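Local structure of chlorella virus DNA ligase-adenylate (Chlorella virus, 1FVI) at residues G29-K34 with D64-I69; F92-F97 with V131-L136; A194-M199 with K268-K273. The protein probably seals nicks in duplex DNA as an ATP-dependent ligase, working through a covalent enzyme-adenylate intermediate. The protein carries 1 engineered substitution. All blocks are in the same frame, centred on the assembly; numbering follows the deposited sequence.

Contact 1 of 3, residues G29-K34 with D64-I69; sequences GIRSVK and DGEISI. With AMP (adenosine monophosphate), chain C.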
loop_
_atom_site.group_PDB
_atom_site.type_symbol
_atom_site.label_atom_id
_atom_site.label_comp_id
_atom_site.label_asym_id
_atom_site.label_seq_id
_atom_site.Cartn_x
_atom_site.Cartn_y
_atom_site.Cartn_z
ATOM N N GLY A 29 4.604 4.653 -4.790
ATOM C CA GLY A 29 5.516 4.056 -5.743
ATOM C C GLY A 29 5.466 4.700 -7.114
ATOM O O GLY A 29 5.022 5.842 -7.272
ATOM N N ILE A 30 5.934 3.956 -8.109
ATOM C CA ILE A 30 5.958 4.449 -9.475
ATOM C C ILE A 30 4.874 3.749 -10.275
ATOM O O ILE A 30 4.911 2.515 -10.452
ATOM C CB ILE A 30 7.359 4.213 -10.133
ATOM C CG1 ILE A 30 8.462 4.834 -9.260
ATOM C CG2 ILE A 30 7.417 4.823 -11.563
ATOM C CD1 ILE A 30 8.318 6.382 -9.054
ATOM N N ARG A 31 3.860 4.533 -10.651
ATOM C CA ARG A 31 2.730 4.064 -11.465
ATOM C C ARG A 31 3.294 3.567 -12.810
ATOM O O ARG A 31 4.075 4.270 -13.479
ATOM C CB ARG A 31 1.742 5.209 -11.721
ATOM C CG ARG A 31 0.496 4.821 -12.487
ATOM C CD ARG A 31 -0.312 3.806 -11.685
ATOM N NE ARG A 31 -1.600 3.485 -12.306
ATOM C CZ ARG A 31 -2.685 4.250 -12.222
ATOM N NH1 ARG A 31 -2.636 5.386 -11.540
ATOM N NH2 ARG A 31 -3.818 3.883 -12.820
ATOM N N SER A 32 2.923 2.345 -13.176
ATOM C CA SER A 32 3.402 1.744 -14.412
ATOM C C SER A 32 2.357 0.873 -15.096
ATOM O O SER A 32 1.710 0.024 -14.472
ATOM C CB SER A 32 4.672 0.924 -14.153
ATOM O OG SER A 32 5.495 0.906 -15.302
ATOM N N VAL A 33 2.188 1.120 -16.388
ATOM C CA VAL A 33 1.252 0.373 -17.184
ATOM C C VAL A 33 1.994 -0.361 -18.289
ATOM O O VAL A 33 2.941 0.157 -18.882
ATOM C CB VAL A 33 0.207 1.297 -17.820
ATOM C CG1 VAL A 33 -0.725 0.493 -18.731
ATOM C CG2 VAL A 33 -0.591 2.021 -16.743
ATOM N N LYS A 34 1.560 -1.589 -18.532
ATOM C CA LYS A 34 2.117 -2.431 -19.584
ATOM C C LYS A 34 1.370 -2.193 -20.892
ATOM O O LYS A 34 0.208 -2.576 -21.052
ATOM C CB LYS A 34 2.016 -3.910 -19.192
ATOM C CG LYS A 34 2.257 -4.883 -20.317
ATOM C CD LYS A 34 3.580 -4.654 -20.977
ATOM C CE LYS A 34 3.701 -5.540 -22.205
ATOM N NZ LYS A 34 3.553 -6.994 -21.894
ATOM N N ASP A 64 -1.885 -2.805 -15.168
ATOM C CA ASP A 64 -1.752 -1.534 -14.475
ATOM C C ASP A 64 -1.305 -1.801 -13.026
ATOM O O ASP A 64 -1.760 -2.768 -12.393
ATOM C CB ASP A 64 -3.066 -0.761 -14.515
ATOM C CG ASP A 64 -2.890 0.690 -14.139
ATOM O OD1 ASP A 64 -1.730 1.116 -13.886
ATOM O OD2 ASP A 64 -3.919 1.404 -14.108
ATOM N N GLY A 65 -0.401 -0.961 -12.518
ATOM C CA GLY A 65 0.104 -1.170 -11.170
ATOM C C GLY A 65 1.173 -0.210 -10.687
ATOM O O GLY A 65 1.371 0.874 -11.247
ATOM N N GLU A 66 1.851 -0.609 -9.616
ATOM C CA GLU A 66 2.883 0.214 -8.990
ATOM C C GLU A 66 4.193 -0.517 -8.762
ATOM O O GLU A 66 4.229 -1.619 -8.186
ATOM C CB GLU A 66 2.395 0.706 -7.608
ATOM C CG GLU A 66 1.219 1.691 -7.604
ATOM C CD GLU A 66 1.644 3.124 -7.763
ATOM O OE1 GLU A 66 0.789 3.941 -8.121
ATOM O OE2 GLU A 66 2.811 3.456 -7.505
ATOM N N ILE A 67 5.275 0.125 -9.173
ATOM C CA ILE A 67 6.600 -0.447 -8.965
ATOM C C ILE A 67 7.100 0.144 -7.643
ATOM O O ILE A 67 6.843 1.313 -7.339
ATOM C CB ILE A 67 7.596 -0.044 -10.098
ATOM C CG1 ILE A 67 7.006 -0.383 -11.478
ATOM C CG2 ILE A 67 8.968 -0.724 -9.889
ATOM C CD1 ILE A 67 7.793 0.208 -12.651
ATOM N N SER A 68 7.791 -0.674 -6.858
ATOM C CA SER A 68 8.341 -0.233 -5.596
ATOM C C SER A 68 9.356 -1.217 -5.069
ATOM O O SER A 68 9.231 -2.413 -5.298
ATOM C CB SER A 68 7.237 -0.064 -4.554
ATOM O OG SER A 68 6.549 -1.279 -4.376
ATOM N N ILE A 69 10.386 -0.690 -4.414
ATOM C CA ILE A 69 11.422 -1.507 -3.781
ATOM C C ILE A 69 10.939 -1.609 -2.330
ATOM O O ILE A 69 10.972 -0.629 -1.576
ATOM C CB ILE A 69 12.798 -0.824 -3.851
ATOM C CG1 ILE A 69 13.146 -0.514 -5.308
ATOM C CG2 ILE A 69 13.847 -1.727 -3.249
ATOM C CD1 ILE A 69 14.472 0.176 -5.502
HETATM P P AMP C . -1.673 9.835 -3.044
HETATM O O1P AMP C . -2.364 11.122 -3.003
HETATM O O3P AMP C . -0.193 10.342 -3.294
HETATM O "O5'" AMP C . -1.983 9.120 -4.332
HETATM C "C5'" AMP C . -1.253 7.845 -4.684
HETATM C "C4'" AMP C . -1.112 7.638 -6.176
HETATM O "O4'" AMP C . -0.803 6.253 -6.358
HETATM C "C3'" AMP C . -2.409 7.911 -6.973
HETATM O "O3'" AMP C . -2.201 8.537 -8.239
HETATM C "C2'" AMP C . -2.980 6.559 -7.235
HETATM O "O2'" AMP C . -3.681 6.553 -8.473
HETATM C "C1'" AMP C . -1.772 5.609 -7.149
HETATM N N9 AMP C . -2.137 4.364 -6.501
HETATM C C8 AMP C . -1.439 3.803 -5.455
HETATM N N7 AMP C . -2.002 2.691 -5.075
HETATM C C5 AMP C . -3.112 2.486 -5.883
HETATM C C6 AMP C . -4.089 1.481 -5.947
HETATM N N6 AMP C . -4.096 0.414 -5.114
HETATM N N1 AMP C . -5.037 1.630 -6.890
HETATM C C2 AMP C . -5.023 2.669 -7.693
HETATM N N3 AMP C . -4.166 3.693 -7.746
HETATM C C4 AMP C . -3.190 3.571 -6.800
HETATM O O HOH W 1 2.062 6.258 -8.064
#
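The adenylate pocket of the nucleotidyltransferase domain is lined here by an antiparallel strand pair, with Arg-31 and Glu-66 facing AMP and Asp-64 joining them on the same face of the sheet. Arg-31 grips the carboxylate of Asp-64 side-on in a two-pronged salt bridge. NE reaches Asp-64 OD1 at 2.9 Å, on the syn side but 20° out of the carboxylate plane, while NH2 meets the syn lone pair of OD2 at 2.8 Å. Bonds from two nitrogens to two oxygens fix the rotation of the guanidinium and hold the two planes within 19° of each other; Tyr-171 and the carbonyl of Leu-6 bind OD2 and NH2 in turn. CG of Arg-31 stands anti to the backbone N (chi1 -177°) and the chain then bends at chi2, which brings CD alongside Gly-65 O and leaves NH1 3.4 Å from AMP O2'.

Ile-30 and Ile-67 form a hydrogen-bonded pair through both of their backbone N-H groups, and Ser-32 N donates to Gly-65 O; the return bond from Gly-65 N is weak. On the face turned from the nucleotide, Ile-67 CD1 packs against Ser-32 CB at 3.5 Å, and helix 74-82 covers both isoleucines. The bent chain of Glu-66 brings its carboxylate up to the ribose: OE1 lies 3.2 Å from AMP C1' and 2.6 Å from a water that is also close to Gly-29 O.

Contact 2 of 3, residues F92-F97 with V131-L136; sequences FSYYWF and VKIIPL. With AMP (adenosine monophosphate), chain C.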
loop_
_atom_site.group_PDB
_atom_site.type_symbol
_atom_site.label_atom_id
_atom_site.label_comp_id
_atom_site.label_asym_id
_atom_site.label_seq_id
_atom_site.Cartn_x
_atom_site.Cartn_y
_atom_site.Cartn_z
ATOM N N PHE A 92 12.988 -5.969 -6.675
ATOM C CA PHE A 92 11.930 -4.968 -6.621
ATOM C C PHE A 92 10.587 -5.669 -6.760
ATOM O O PHE A 92 10.504 -6.856 -7.077
ATOM C CB PHE A 92 12.119 -3.873 -7.696
ATOM C CG PHE A 92 12.141 -4.400 -9.114
ATOM C CD1 PHE A 92 10.962 -4.496 -9.858
ATOM C CD2 PHE A 92 13.336 -4.838 -9.692
ATOM C CE1 PHE A 92 10.970 -5.027 -11.155
ATOM C CE2 PHE A 92 13.352 -5.364 -10.978
ATOM C CZ PHE A 92 12.163 -5.459 -11.711
ATOM N N SER A 93 9.523 -4.933 -6.503
ATOM C CA SER A 93 8.199 -5.514 -6.585
ATOM C C SER A 93 7.307 -4.737 -7.539
ATOM O O SER A 93 7.644 -3.637 -7.971
ATOM C CB SER A 93 7.567 -5.544 -5.195
ATOM O OG SER A 93 8.330 -6.357 -4.328
ATOM N N TYR A 94 6.194 -5.352 -7.916
ATOM C CA TYR A 94 5.227 -4.709 -8.784
ATOM C C TYR A 94 3.854 -5.114 -8.283
ATOM O O TYR A 94 3.486 -6.295 -8.336
ATOM C CB TYR A 94 5.410 -5.120 -10.245
ATOM C CG TYR A 94 4.392 -4.475 -11.155
ATOM C CD1 TYR A 94 4.569 -3.173 -11.623
ATOM C CD2 TYR A 94 3.254 -5.174 -11.561
ATOM C CE1 TYR A 94 3.636 -2.578 -12.484
ATOM C CE2 TYR A 94 2.311 -4.594 -12.424
ATOM C CZ TYR A 94 2.517 -3.304 -12.879
ATOM O OH TYR A 94 1.624 -2.764 -13.761
ATOM N N TYR A 95 3.147 -4.146 -7.703
ATOM C CA TYR A 95 1.802 -4.376 -7.199
ATOM C C TYR A 95 0.883 -4.195 -8.407
ATOM O O TYR A 95 0.713 -3.075 -8.909
ATOM C CB TYR A 95 1.461 -3.354 -6.112
ATOM C CG TYR A 95 2.259 -3.496 -4.825
ATOM C CD1 TYR A 95 3.451 -2.794 -4.642
ATOM C CD2 TYR A 95 1.799 -4.305 -3.775
ATOM C CE1 TYR A 95 4.170 -2.885 -3.441
ATOM C CE2 TYR A 95 2.506 -4.402 -2.570
ATOM C CZ TYR A 95 3.691 -3.684 -2.416
ATOM O OH TYR A 95 4.392 -3.749 -1.233
ATOM N N TRP A 96 0.341 -5.310 -8.888
ATOM C CA TRP A 96 -0.527 -5.338 -10.065
ATOM C C TRP A 96 -1.961 -5.191 -9.628
ATOM O O TRP A 96 -2.547 -6.133 -9.108
ATOM C CB TRP A 96 -0.312 -6.675 -10.775
ATOM C CG TRP A 96 -0.999 -6.869 -12.112
ATOM C CD1 TRP A 96 -1.588 -5.917 -12.888
ATOM C CD2 TRP A 96 -1.197 -8.124 -12.791
ATOM N NE1 TRP A 96 -2.153 -6.501 -14.000
ATOM C CE2 TRP A 96 -1.931 -7.852 -13.965
ATOM C CE3 TRP A 96 -0.831 -9.453 -12.510
ATOM C CZ2 TRP A 96 -2.317 -8.859 -14.863
ATOM C CZ3 TRP A 96 -1.212 -10.457 -13.406
ATOM C CH2 TRP A 96 -1.951 -10.146 -14.570
ATOM N N PHE A 97 -2.531 -4.009 -9.834
ATOM C CA PHE A 97 -3.903 -3.772 -9.403
ATOM C C PHE A 97 -5.010 -3.711 -10.458
ATOM O O PHE A 97 -6.195 -3.688 -10.100
ATOM C CB PHE A 97 -3.975 -2.566 -8.450
ATOM C CG PHE A 97 -3.394 -1.295 -9.006
ATOM C CD1 PHE A 97 -3.957 -0.678 -10.140
ATOM C CD2 PHE A 97 -2.360 -0.648 -8.334
ATOM C CE1 PHE A 97 -3.506 0.567 -10.588
ATOM C CE2 PHE A 97 -1.892 0.604 -8.767
ATOM C CZ PHE A 97 -2.466 1.219 -9.895
ATOM N N VAL A 131 12.119 -9.985 -9.529
ATOM C CA VAL A 131 10.843 -9.257 -9.551
ATOM C C VAL A 131 9.712 -9.951 -8.784
ATOM O O VAL A 131 9.311 -11.068 -9.114
ATOM C CB VAL A 131 10.336 -9.050 -11.001
ATOM C CG1 VAL A 131 9.244 -8.003 -11.028
ATOM C CG2 VAL A 131 11.465 -8.671 -11.913
ATOM N N LYS A 132 9.152 -9.258 -7.800
ATOM C CA LYS A 132 8.064 -9.825 -7.020
ATOM C C LYS A 132 6.727 -9.282 -7.543
ATOM O O LYS A 132 6.431 -8.095 -7.402
ATOM C CB LYS A 132 8.254 -9.469 -5.544
ATOM C CG LYS A 132 7.281 -10.123 -4.592
ATOM C CD LYS A 132 7.421 -9.496 -3.222
ATOM C CE LYS A 132 6.480 -10.111 -2.208
ATOM N NZ LYS A 132 6.664 -9.465 -0.876
ATOM N N ILE A 133 5.968 -10.135 -8.226
ATOM C CA ILE A 133 4.669 -9.732 -8.760
ATOM C C ILE A 133 3.643 -9.939 -7.661
ATOM O O ILE A 133 3.417 -11.071 -7.203
ATOM C CB ILE A 133 4.246 -10.568 -10.002
ATOM C CG1 ILE A 133 5.276 -10.417 -11.122
ATOM C CG2 ILE A 133 2.852 -10.135 -10.497
ATOM C CD1 ILE A 133 5.444 -9.033 -11.595
ATOM N N ILE A 134 3.042 -8.837 -7.225
ATOM C CA ILE A 134 2.047 -8.888 -6.164
ATOM C C ILE A 134 0.658 -8.497 -6.643
ATOM O O ILE A 134 0.397 -7.330 -6.920
ATOM C CB ILE A 134 2.443 -7.979 -4.978
ATOM C CG1 ILE A 134 3.807 -8.408 -4.416
ATOM C CG2 ILE A 134 1.378 -8.061 -3.899
ATOM C CD1 ILE A 134 4.346 -7.489 -3.352
ATOM N N PRO A 135 -0.240 -9.484 -6.793
ATOM C CA PRO A 135 -1.609 -9.220 -7.244
ATOM C C PRO A 135 -2.375 -8.460 -6.152
ATOM O O PRO A 135 -2.474 -8.921 -5.013
ATOM C CB PRO A 135 -2.191 -10.632 -7.434
ATOM C CG PRO A 135 -0.982 -11.502 -7.646
ATOM C CD PRO A 135 -0.004 -10.933 -6.655
ATOM N N LEU A 136 -2.858 -7.272 -6.486
ATOM C CA LEU A 136 -3.624 -6.483 -5.542
ATOM C C LEU A 136 -5.097 -6.776 -5.747
ATOM O O LEU A 136 -5.769 -6.094 -6.514
ATOM C CB LEU A 136 -3.382 -4.990 -5.742
ATOM C CG LEU A 136 -2.358 -4.220 -4.903
ATOM C CD1 LEU A 136 -2.805 -2.762 -4.864
ATOM C CD2 LEU A 136 -2.259 -4.769 -3.480
HETATM P P AMP C . -1.673 9.835 -3.044
HETATM O O1P AMP C . -2.364 11.122 -3.003
HETATM O O3P AMP C . -0.193 10.342 -3.294
HETATM O "O5'" AMP C . -1.983 9.120 -4.332
HETATM C "C5'" AMP C . -1.253 7.845 -4.684
HETATM C "C4'" AMP C . -1.112 7.638 -6.176
HETATM O "O4'" AMP C . -0.803 6.253 -6.358
HETATM C "C3'" AMP C . -2.409 7.911 -6.973
HETATM O "O3'" AMP C . -2.201 8.537 -8.239
HETATM C "C2'" AMP C . -2.980 6.559 -7.235
HETATM O "O2'" AMP C . -3.681 6.553 -8.473
HETATM C "C1'" AMP C . -1.772 5.609 -7.149
HETATM N N9 AMP C . -2.137 4.364 -6.501
HETATM C C8 AMP C . -1.439 3.803 -5.455
HETATM N N7 AMP C . -2.002 2.691 -5.075
HETATM C C5 AMP C . -3.112 2.486 -5.883
HETATM C C6 AMP C . -4.089 1.481 -5.947
HETATM N N6 AMP C . -4.096 0.414 -5.114
HETATM N N1 AMP C . -5.037 1.630 -6.890
HETATM C C2 AMP C . -5.023 2.669 -7.693
HETATM N N3 AMP C . -4.166 3.693 -7.746
HETATM C C4 AMP C . -3.190 3.571 -6.800
HETATM O O HOH W 2 -7.090 -3.899 -7.692
#
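Phe-97 and Leu-136 meet at the adenine end of a beta-alpha-beta unit, where chi1 of 55° sets the Phe-97 ring between its own backbone N and carbonyl carbon and turns one face to the base. AMP N1 lies 3.7 Å above the plane of the Phe-97 ring, over its centre. Leu-136, with chi1 at -96°, off the staggered positions, sends CD1 to the edge of that ring and to 3.4 Å from AMP N6. The CB atoms of Phe-97 and Leu-136 also touch, so the aromatic wall and the aliphatic one are packed together beside the base.

Strands 92-99 and 131-135 run parallel, connected by a beta-alpha-beta crossover through helix 108-121, and five backbone hydrogen bonds stitch them from Phe-92 O to Leu-136 N. On one face of the sheet Tyr-95 and Ile-134 run alongside each other in the same direction; Ile-134 CD1 sits over the Tyr-95 ring in a CH-pi contact, 4.1 Å from its centroid. Ile-27 of the AMP site touches the same tyrosine. On the opposite face, Phe-92 and Val-131 are likewise aligned, Val-131 CG2 reaching Phe-92 CZ at 3.3 Å against helix 49-58. Trp-96 meets Ile-133 obliquely and is covered by helix 108-121, while Tyr-94 OH is hydrogen-bonded to Ser-32 O. Just past the end of strand 131-135, a single water donates to both carbonyls, at 2.6 Å to Phe-97 O and 2.8 Å to Leu-136 O.

Contact 3 of 3, residues A194-M199 with K268-K273; sequences ATIISM and KMVKFK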
loop_
_atom_site.group_PDB
_atom_site.type_symbol
_atom_site.label_atom_id
_atom_site.label_comp_id
_atom_site.label_asym_id
_atom_site.label_seq_id
_atom_site.Cartn_x
_atom_site.Cartn_y
_atom_site.Cartn_z
ATOM N N ALA A 194 3.683 11.421 20.106
ATOM C CA ALA A 194 3.586 11.017 21.491
ATOM C C ALA A 194 4.972 10.675 22.030
ATOM O O ALA A 194 5.874 10.301 21.276
ATOM C CB ALA A 194 2.663 9.834 21.607
ATOM N N THR A 195 5.162 10.878 23.327
ATOM C CA THR A 195 6.439 10.568 23.941
ATOM C C THR A 195 6.356 9.153 24.498
ATOM O O THR A 195 5.337 8.780 25.082
ATOM C CB THR A 195 6.767 11.563 25.083
ATOM O OG1 THR A 195 6.968 12.870 24.531
ATOM C CG2 THR A 195 8.027 11.135 25.847
ATOM N N ILE A 196 7.401 8.355 24.275
ATOM C CA ILE A 196 7.437 6.988 24.781
ATOM C C ILE A 196 7.780 7.025 26.271
ATOM O O ILE A 196 8.684 7.753 26.682
ATOM C CB ILE A 196 8.517 6.166 24.077
ATOM C CG1 ILE A 196 8.292 6.209 22.565
ATOM C CG2 ILE A 196 8.509 4.724 24.594
ATOM C CD1 ILE A 196 9.468 5.677 21.761
ATOM N N ILE A 197 7.048 6.255 27.075
ATOM C CA ILE A 197 7.303 6.202 28.512
ATOM C C ILE A 197 7.724 4.806 28.986
ATOM O O ILE A 197 8.609 4.680 29.824
ATOM C CB ILE A 197 6.121 6.734 29.328
ATOM C CG1 ILE A 197 4.919 5.825 29.195
ATOM C CG2 ILE A 197 5.749 8.145 28.861
ATOM C CD1 ILE A 197 3.645 6.473 29.694
ATOM N N SER A 198 7.146 3.764 28.400
ATOM C CA SER A 198 7.501 2.389 28.755
ATOM C C SER A 198 7.198 1.420 27.592
ATOM O O SER A 198 6.654 1.827 26.575
ATOM C CB SER A 198 6.771 1.949 30.033
ATOM O OG SER A 198 5.369 1.910 29.833
ATOM N N MET A 199 7.592 0.153 27.740
ATOM C CA MET A 199 7.359 -0.869 26.721
ATOM C C MET A 199 6.887 -2.175 27.332
ATOM O O MET A 199 7.154 -2.469 28.500
ATOM C CB MET A 199 8.627 -1.153 25.917
ATOM C CG MET A 199 9.085 -0.010 25.062
ATOM S SD MET A 199 10.542 -0.450 24.137
ATOM C CE MET A 199 10.975 1.187 23.485
ATOM N N LYS A 268 11.672 9.284 23.777
ATOM C CA LYS A 268 11.691 9.635 22.355
ATOM C C LYS A 268 10.272 9.940 21.876
ATOM O O LYS A 268 9.288 9.399 22.397
ATOM C CB LYS A 268 12.290 8.515 21.505
ATOM C CG LYS A 268 13.790 8.389 21.615
ATOM C CD LYS A 268 14.500 9.680 21.217
ATOM C CE LYS A 268 16.006 9.586 21.440
ATOM N NZ LYS A 268 16.373 9.283 22.863
ATOM N N MET A 269 10.171 10.836 20.903
ATOM C CA MET A 269 8.887 11.218 20.334
ATOM C C MET A 269 8.609 10.322 19.117
ATOM O O MET A 269 9.451 10.195 18.234
ATOM C CB MET A 269 8.964 12.672 19.868
ATOM C CG MET A 269 7.627 13.360 19.715
ATOM S SD MET A 269 6.968 13.873 21.317
ATOM C CE MET A 269 7.193 15.662 21.245
ATOM N N VAL A 270 7.450 9.681 19.074
ATOM C CA VAL A 270 7.105 8.845 17.922
ATOM C C VAL A 270 5.941 9.450 17.120
ATOM O O VAL A 270 5.075 10.133 17.681
ATOM C CB VAL A 270 6.732 7.375 18.334
ATOM C CG1 VAL A 270 7.895 6.705 19.035
ATOM C CG2 VAL A 270 5.496 7.344 19.219
ATOM N N LYS A 271 5.990 9.282 15.798
ATOM C CA LYS A 271 4.922 9.745 14.905
ATOM C C LYS A 271 3.931 8.580 14.763
ATOM O O LYS A 271 4.344 7.435 14.569
ATOM C CB LYS A 271 5.476 10.097 13.513
ATOM C CG LYS A 271 6.680 11.034 13.520
ATOM C CD LYS A 271 6.972 11.613 12.127
ATOM C CE LYS A 271 7.335 10.549 11.099
ATOM N NZ LYS A 271 8.651 9.898 11.376
ATOM N N PHE A 272 2.637 8.858 14.890
ATOM C CA PHE A 272 1.613 7.818 14.748
ATOM C C PHE A 272 0.370 8.401 14.108
ATOM O O PHE A 272 0.277 9.608 13.912
ATOM C CB PHE A 272 1.261 7.152 16.101
ATOM C CG PHE A 272 0.488 8.040 17.070
ATOM C CD1 PHE A 272 -0.861 7.783 17.340
ATOM C CD2 PHE A 272 1.108 9.117 17.717
ATOM C CE1 PHE A 272 -1.586 8.579 18.237
ATOM C CE2 PHE A 272 0.394 9.916 18.613
ATOM C CZ PHE A 272 -0.959 9.647 18.873
ATOM N N LYS A 273 -0.550 7.530 13.725
ATOM C CA LYS A 273 -1.812 7.948 13.130
ATOM C C LYS A 273 -2.911 7.272 13.920
ATOM O O LYS A 273 -2.673 6.267 14.598
ATOM C CB LYS A 273 -1.909 7.526 11.647
ATOM C CG LYS A 273 -1.142 8.423 10.667
ATOM C CD LYS A 273 -1.083 7.823 9.268
ATOM C CE LYS A 273 -0.240 8.674 8.313
ATOM N NZ LYS A 273 -0.873 9.988 7.973
#
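Strands 190-201 and 269-275 pair in antiparallel fashion within the five-stranded sheet of the OB-fold domain, but their short segments diverge strongly, with 123° between their N-to-C directions. The pairing is therefore brief. Ala-194 and Val-270 form a hydrogen-bonded pair, Ala-194 N donating to Val-270 O at 3.1 Å and Val-270 N to Ala-194 O at 2.8 Å. Next comes the non-hydrogen-bonded pair of Thr-195 and Met-269, and then Ile-196 N binds Lys-268 O. Beyond this point strand 190-201 departs from its partner, and Ile-197 and Ser-198 make a classic beta bulge opposite Glu-236 of the neighbouring strand 232-237.

The side chains divide between the two faces. With Ala-194 and Val-270 lies the buried face, where Phe-272 adds its ring: chi1 of 70° sets CG between the backbone N and the carbonyl carbon and brings CE2 to 3.8 Å from Ala-194 CB, which approaches the ring obliquely. Tyr-239 meets the same Phe-272 ring edge-to-face and also touches Ala-194. Ile-196 and Val-270 lie roughly perpendicular to each other, with Ile-196 CD1 3.3 Å from Val-270 CG1, closer than usual van der Waals contact, and both rest on Ile-291 of strand 286-291. On the other face, partly exposed, the Met-269 chain bends at chi2 and chi3, which places its sulfur SD 3.4 Å from Thr-195 OG1.

From the N terminus, contact 1 closes a loop of 29 residues that includes helix 49-58, contact 2 then closes one of 33 residues around helix 108-121, and contact 3 closes the longest, 68 residues within the C-terminal part. The three follow in series; none nests in or crosses another. Contacts 1 and 2 belong to one mixed sheet, since strands 63-68 and 92-99 are neighbours in it, joined by probable hydrogen bonds such as Glu-66 O to Tyr-95 N (2.8 Å), and both touch AMP. Contact 3 ties together the OB-fold sheet; its centre lies about 33 Å from those of the other two, across the chain's centre.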